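Long-range contact in trans-2-enoyl-CoA reductase [NADH] (Treponema denticola ATCC 35405, PDB 4GGO), which catalyses the NADH-dependent reduction of the carbon-carbon double bond of crotonyl-CoA to butyryl-CoA, a reaction of type II fatty acid synthesis: residues Leu293-Asn307 / Trp343-Met357. Residues are numbered along the deposited sequence; the frame is centred on the assembly and turned at random.
Sequences LYLASLFKVMKEKGN and WELEEDVQKAVSALM
A helix pair beside the substrate site of this Rossmann-fold reductase packs knobs into holes; the N-to-C directions of segments 293-305 and 347-357 make an angle of 126° and their axes come within 9.1 Å. Val-301 enters the hole formed by Val-349, Ala-352, Val-353 and Leu-356, its CG1 3.7 Å from Ala-352 CB. In return Val-353 fits among Tyr-294, Ser-297, Leu-298 and Val-301, and Val-349 among Leu-298, Val-301, Met-302 and Lys-305. CG1 of Val-353, anti to the backbone N (chi1 172°), is thereby directed at Tyr-294 CD1, 3.6 Å away. Ser-297 OG, 3.5 Å from Met-357 CG, donates back to Leu-293 O. Toward the C-terminal end of helix 293-305, the exposed Lys-305 NZ forms a salt bridge with Asp-348 OD2 through a weak 3.2 Å hydrogen bond. At the other polar cluster, Tyr-294 and Glu-344 are buried. Gln-350 NE2 donates both to Glu-344 O (2.7 Å) and to Tyr-294 OH (3.0 Å); both acceptors lie near the amide plane, which fixes the amide's rotation. Glu-344 OE1 bonds Gly-279 N and OE2 bonds Tyr-234 OH, of a substrate-binding residue, linking the loop before helix 347-357 to the substrate site. Tyr-294 OH also donates to Glu-344 OE2, at the tyrosine ring's edge and in its plane, the carboxylate turned 37° from the ring, through a very short 2.5 Å bond.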
# COMPACT_ATOMS: atom_id res chain seq x y z
N LEU A 293 -15.71 -9.92 -3.32
CA LEU A 293 -15.96 -11.33 -3.61
C LEU A 293 -14.74 -11.98 -4.24
O LEU A 293 -14.41 -13.12 -3.93
CB LEU A 293 -17.17 -11.48 -4.53
CG LEU A 293 -17.48 -12.92 -4.97
CD1 LEU A 293 -17.77 -13.80 -3.77
CD2 LEU A 293 -18.64 -12.95 -5.96
N TYR A 294 -14.08 -11.24 -5.12
CA TYR A 294 -12.86 -11.72 -5.76
C TYR A 294 -11.75 -11.97 -4.74
O TYR A 294 -11.14 -13.04 -4.72
CB TYR A 294 -12.38 -10.72 -6.82
CG TYR A 294 -10.98 -10.99 -7.31
CD1 TYR A 294 -10.69 -12.10 -8.10
CD2 TYR A 294 -9.93 -10.13 -6.98
CE1 TYR A 294 -9.41 -12.35 -8.55
CE2 TYR A 294 -8.64 -10.37 -7.43
CZ TYR A 294 -8.39 -11.48 -8.21
OH TYR A 294 -7.11 -11.73 -8.66
N LEU A 295 -11.51 -10.97 -3.89
CA LEU A 295 -10.46 -11.07 -2.87
C LEU A 295 -10.72 -12.20 -1.88
O LEU A 295 -9.80 -12.94 -1.54
CB LEU A 295 -10.33 -9.74 -2.11
CG LEU A 295 -9.72 -8.57 -2.88
CD1 LEU A 295 -9.73 -7.32 -2.03
CD2 LEU A 295 -8.31 -8.91 -3.33
N ALA A 296 -11.96 -12.33 -1.43
CA ALA A 296 -12.33 -13.41 -0.53
C ALA A 296 -12.09 -14.77 -1.18
O ALA A 296 -11.64 -15.72 -0.53
CB ALA A 296 -13.79 -13.28 -0.11
N SER A 297 -12.38 -14.86 -2.48
CA SER A 297 -12.16 -16.08 -3.23
C SER A 297 -10.67 -16.27 -3.49
O SER A 297 -10.16 -17.40 -3.44
CB SER A 297 -12.92 -16.03 -4.56
OG SER A 297 -14.30 -15.80 -4.34
N LEU A 298 -9.97 -15.17 -3.76
CA LEU A 298 -8.53 -15.21 -4.02
C LEU A 298 -7.77 -15.67 -2.79
O LEU A 298 -6.87 -16.50 -2.88
CB LEU A 298 -8.03 -13.83 -4.45
CG LEU A 298 -6.55 -13.74 -4.86
CD1 LEU A 298 -6.32 -14.46 -6.18
CD2 LEU A 298 -6.10 -12.29 -4.95
N PHE A 299 -8.14 -15.13 -1.63
CA PHE A 299 -7.51 -15.51 -0.37
C PHE A 299 -7.70 -17.00 -0.12
O PHE A 299 -6.78 -17.70 0.30
CB PHE A 299 -8.10 -14.71 0.80
CG PHE A 299 -7.80 -13.24 0.76
CD1 PHE A 299 -6.90 -12.71 -0.15
CD2 PHE A 299 -8.42 -12.37 1.65
CE1 PHE A 299 -6.63 -11.36 -0.19
CE2 PHE A 299 -8.15 -11.01 1.62
CZ PHE A 299 -7.25 -10.51 0.71
N LYS A 300 -8.91 -17.49 -0.39
CA LYS A 300 -9.23 -18.90 -0.21
C LYS A 300 -8.37 -19.79 -1.09
O LYS A 300 -7.75 -20.75 -0.61
CB LYS A 300 -10.71 -19.14 -0.52
CG LYS A 300 -11.18 -20.56 -0.26
CD LYS A 300 -11.10 -20.89 1.22
CE LYS A 300 -11.83 -22.18 1.54
NZ LYS A 300 -11.86 -22.45 3.01
N VAL A 301 -8.32 -19.47 -2.38
CA VAL A 301 -7.56 -20.26 -3.34
C VAL A 301 -6.06 -20.23 -3.05
O VAL A 301 -5.40 -21.27 -3.05
CB VAL A 301 -7.82 -19.76 -4.78
CG1 VAL A 301 -6.88 -20.43 -5.76
CG2 VAL A 301 -9.27 -20.01 -5.18
N MET A 302 -5.52 -19.04 -2.80
CA MET A 302 -4.08 -18.89 -2.63
C MET A 302 -3.57 -19.47 -1.31
O MET A 302 -2.44 -19.94 -1.23
CB MET A 302 -3.66 -17.43 -2.81
CG MET A 302 -3.96 -16.89 -4.20
SD MET A 302 -3.26 -15.27 -4.55
CE MET A 302 -1.54 -15.70 -4.82
N LYS A 303 -4.40 -19.44 -0.27
CA LYS A 303 -4.03 -20.05 1.00
C LYS A 303 -4.00 -21.57 0.88
O LYS A 303 -3.17 -22.23 1.50
CB LYS A 303 -4.98 -19.61 2.12
CG LYS A 303 -4.71 -18.19 2.63
CD LYS A 303 -5.72 -17.76 3.67
CE LYS A 303 -5.41 -16.35 4.18
NZ LYS A 303 -6.37 -15.91 5.23
N GLU A 304 -4.91 -22.12 0.08
CA GLU A 304 -4.93 -23.56 -0.17
C GLU A 304 -3.75 -23.99 -1.04
O GLU A 304 -3.20 -25.07 -0.86
CB GLU A 304 -6.25 -23.99 -0.82
CG GLU A 304 -7.45 -23.92 0.12
CD GLU A 304 -8.69 -24.56 -0.47
OE1 GLU A 304 -8.60 -25.11 -1.60
OE2 GLU A 304 -9.74 -24.53 0.19
N LYS A 305 -3.36 -23.13 -1.98
CA LYS A 305 -2.25 -23.43 -2.88
C LYS A 305 -0.90 -23.19 -2.22
O LYS A 305 0.10 -23.80 -2.60
CB LYS A 305 -2.37 -22.61 -4.17
CG LYS A 305 -3.50 -23.04 -5.09
CD LYS A 305 -3.48 -22.25 -6.39
CE LYS A 305 -4.52 -22.78 -7.37
NZ LYS A 305 -4.21 -24.16 -7.82
N GLY A 306 -0.87 -22.29 -1.25
CA GLY A 306 0.34 -22.01 -0.51
C GLY A 306 1.09 -20.79 -0.99
O GLY A 306 2.22 -20.55 -0.56
N ASN A 307 0.48 -20.01 -1.88
CA ASN A 307 1.12 -18.81 -2.40
C ASN A 307 0.45 -17.51 -1.97
O ASN A 307 0.65 -16.46 -2.59
CB ASN A 307 1.24 -18.87 -3.93
CG ASN A 307 -0.10 -19.01 -4.62
OD1 ASN A 307 -1.14 -19.06 -3.98
ND2 ASN A 307 -0.07 -19.08 -5.95
N TRP A 343 1.95 -14.24 -8.85
CA TRP A 343 1.33 -15.41 -8.23
C TRP A 343 -0.20 -15.30 -8.28
O TRP A 343 -0.89 -16.30 -8.48
CB TRP A 343 1.79 -15.58 -6.79
CG TRP A 343 3.26 -15.87 -6.65
CD1 TRP A 343 4.16 -16.04 -7.66
CD2 TRP A 343 3.99 -16.02 -5.43
NE1 TRP A 343 5.41 -16.29 -7.14
CE2 TRP A 343 5.33 -16.29 -5.77
CE3 TRP A 343 3.64 -15.97 -4.07
CZ2 TRP A 343 6.32 -16.49 -4.81
CZ3 TRP A 343 4.62 -16.17 -3.12
CH2 TRP A 343 5.94 -16.43 -3.49
N GLU A 344 -0.71 -14.09 -8.11
CA GLU A 344 -2.15 -13.85 -8.17
C GLU A 344 -2.69 -14.13 -9.57
O GLU A 344 -3.74 -14.76 -9.73
CB GLU A 344 -2.49 -12.41 -7.77
CG GLU A 344 -3.92 -12.00 -8.12
CD GLU A 344 -4.28 -10.62 -7.61
OE1 GLU A 344 -3.48 -10.03 -6.86
OE2 GLU A 344 -5.38 -10.12 -7.95
N LEU A 345 -1.98 -13.65 -10.58
CA LEU A 345 -2.46 -13.75 -11.96
C LEU A 345 -1.98 -15.00 -12.68
O LEU A 345 -2.09 -15.10 -13.90
CB LEU A 345 -2.08 -12.50 -12.75
CG LEU A 345 -2.74 -11.20 -12.28
CD1 LEU A 345 -2.31 -10.04 -13.15
CD2 LEU A 345 -4.26 -11.35 -12.28
N GLU A 346 -1.46 -15.96 -11.92
CA GLU A 346 -1.17 -17.29 -12.46
C GLU A 346 -2.46 -17.87 -13.00
O GLU A 346 -3.53 -17.69 -12.42
CB GLU A 346 -0.63 -18.22 -11.38
CG GLU A 346 0.84 -18.06 -11.08
CD GLU A 346 1.28 -18.94 -9.93
OE1 GLU A 346 0.64 -20.00 -9.72
OE2 GLU A 346 2.24 -18.58 -9.22
N GLU A 347 -2.37 -18.58 -14.13
CA GLU A 347 -3.53 -19.17 -14.76
C GLU A 347 -4.27 -20.13 -13.84
O GLU A 347 -5.49 -20.11 -13.75
CB GLU A 347 -3.13 -19.89 -16.05
CG GLU A 347 -4.31 -20.45 -16.83
CD GLU A 347 -3.89 -21.34 -17.97
OE1 GLU A 347 -3.13 -20.88 -18.84
OE2 GLU A 347 -4.33 -22.51 -18.01
N ASP A 348 -3.51 -20.96 -13.13
CA ASP A 348 -4.10 -21.95 -12.23
C ASP A 348 -4.84 -21.28 -11.07
O ASP A 348 -5.86 -21.78 -10.60
CB ASP A 348 -3.04 -22.93 -11.73
CG ASP A 348 -2.04 -22.29 -10.78
OD1 ASP A 348 -1.23 -21.46 -11.24
OD2 ASP A 348 -2.06 -22.63 -9.58
N VAL A 349 -4.33 -20.14 -10.63
CA VAL A 349 -4.99 -19.37 -9.58
C VAL A 349 -6.27 -18.73 -10.10
O VAL A 349 -7.33 -18.88 -9.50
CB VAL A 349 -4.06 -18.28 -9.00
CG1 VAL A 349 -4.85 -17.34 -8.09
CG2 VAL A 349 -2.90 -18.92 -8.24
N GLN A 350 -6.18 -18.02 -11.22
CA GLN A 350 -7.31 -17.28 -11.77
C GLN A 350 -8.47 -18.19 -12.20
O GLN A 350 -9.64 -17.82 -12.05
CB GLN A 350 -6.87 -16.41 -12.95
CG GLN A 350 -6.05 -15.19 -12.53
CD GLN A 350 -6.81 -14.27 -11.60
OE1 GLN A 350 -7.94 -13.87 -11.89
NE2 GLN A 350 -6.21 -13.92 -10.47
N LYS A 351 -8.15 -19.37 -12.71
CA LYS A 351 -9.19 -20.31 -13.11
C LYS A 351 -9.90 -20.88 -11.89
O LYS A 351 -11.12 -21.09 -11.90
CB LYS A 351 -8.62 -21.42 -13.99
CG LYS A 351 -8.27 -20.94 -15.39
CD LYS A 351 -8.03 -22.10 -16.34
CE LYS A 351 -6.83 -22.93 -15.91
NZ LYS A 351 -6.49 -23.96 -16.92
N ALA A 352 -9.15 -21.13 -10.83
CA ALA A 352 -9.72 -21.62 -9.58
C ALA A 352 -10.60 -20.56 -8.93
O ALA A 352 -11.66 -20.87 -8.38
CB ALA A 352 -8.62 -22.06 -8.63
N VAL A 353 -10.16 -19.31 -8.99
CA VAL A 353 -10.92 -18.20 -8.42
C VAL A 353 -12.22 -17.97 -9.21
O VAL A 353 -13.28 -17.78 -8.62
CB VAL A 353 -10.10 -16.89 -8.39
CG1 VAL A 353 -10.98 -15.72 -7.98
CG2 VAL A 353 -8.91 -17.03 -7.45
N SER A 354 -12.12 -18.00 -10.53
CA SER A 354 -13.27 -17.79 -11.40
C SER A 354 -14.33 -18.87 -11.20
O SER A 354 -15.53 -18.58 -11.16
CB SER A 354 -12.85 -17.75 -12.87
OG SER A 354 -12.12 -16.56 -13.14
N ALA A 355 -13.89 -20.12 -11.07
CA ALA A 355 -14.81 -21.23 -10.83
C ALA A 355 -15.46 -21.08 -9.46
O ALA A 355 -16.65 -21.37 -9.29
CB ALA A 355 -14.08 -22.56 -10.93
N LEU A 356 -14.68 -20.62 -8.49
CA LEU A 356 -15.16 -20.45 -7.13
C LEU A 356 -16.22 -19.36 -7.02
O LEU A 356 -17.23 -19.53 -6.34
CB LEU A 356 -14.00 -20.15 -6.18
CG LEU A 356 -14.29 -20.18 -4.68
CD1 LEU A 356 -14.93 -21.50 -4.29
CD2 LEU A 356 -13.01 -19.95 -3.89
N MET A 357 -15.99 -18.24 -7.71
CA MET A 357 -16.92 -17.11 -7.68
C MET A 357 -18.30 -17.46 -8.24
O MET A 357 -19.31 -16.90 -7.82
CB MET A 357 -16.34 -15.90 -8.41
CG MET A 357 -15.15 -15.25 -7.71
SD MET A 357 -14.66 -13.67 -8.43
CE MET A 357 -13.99 -14.20 -10.00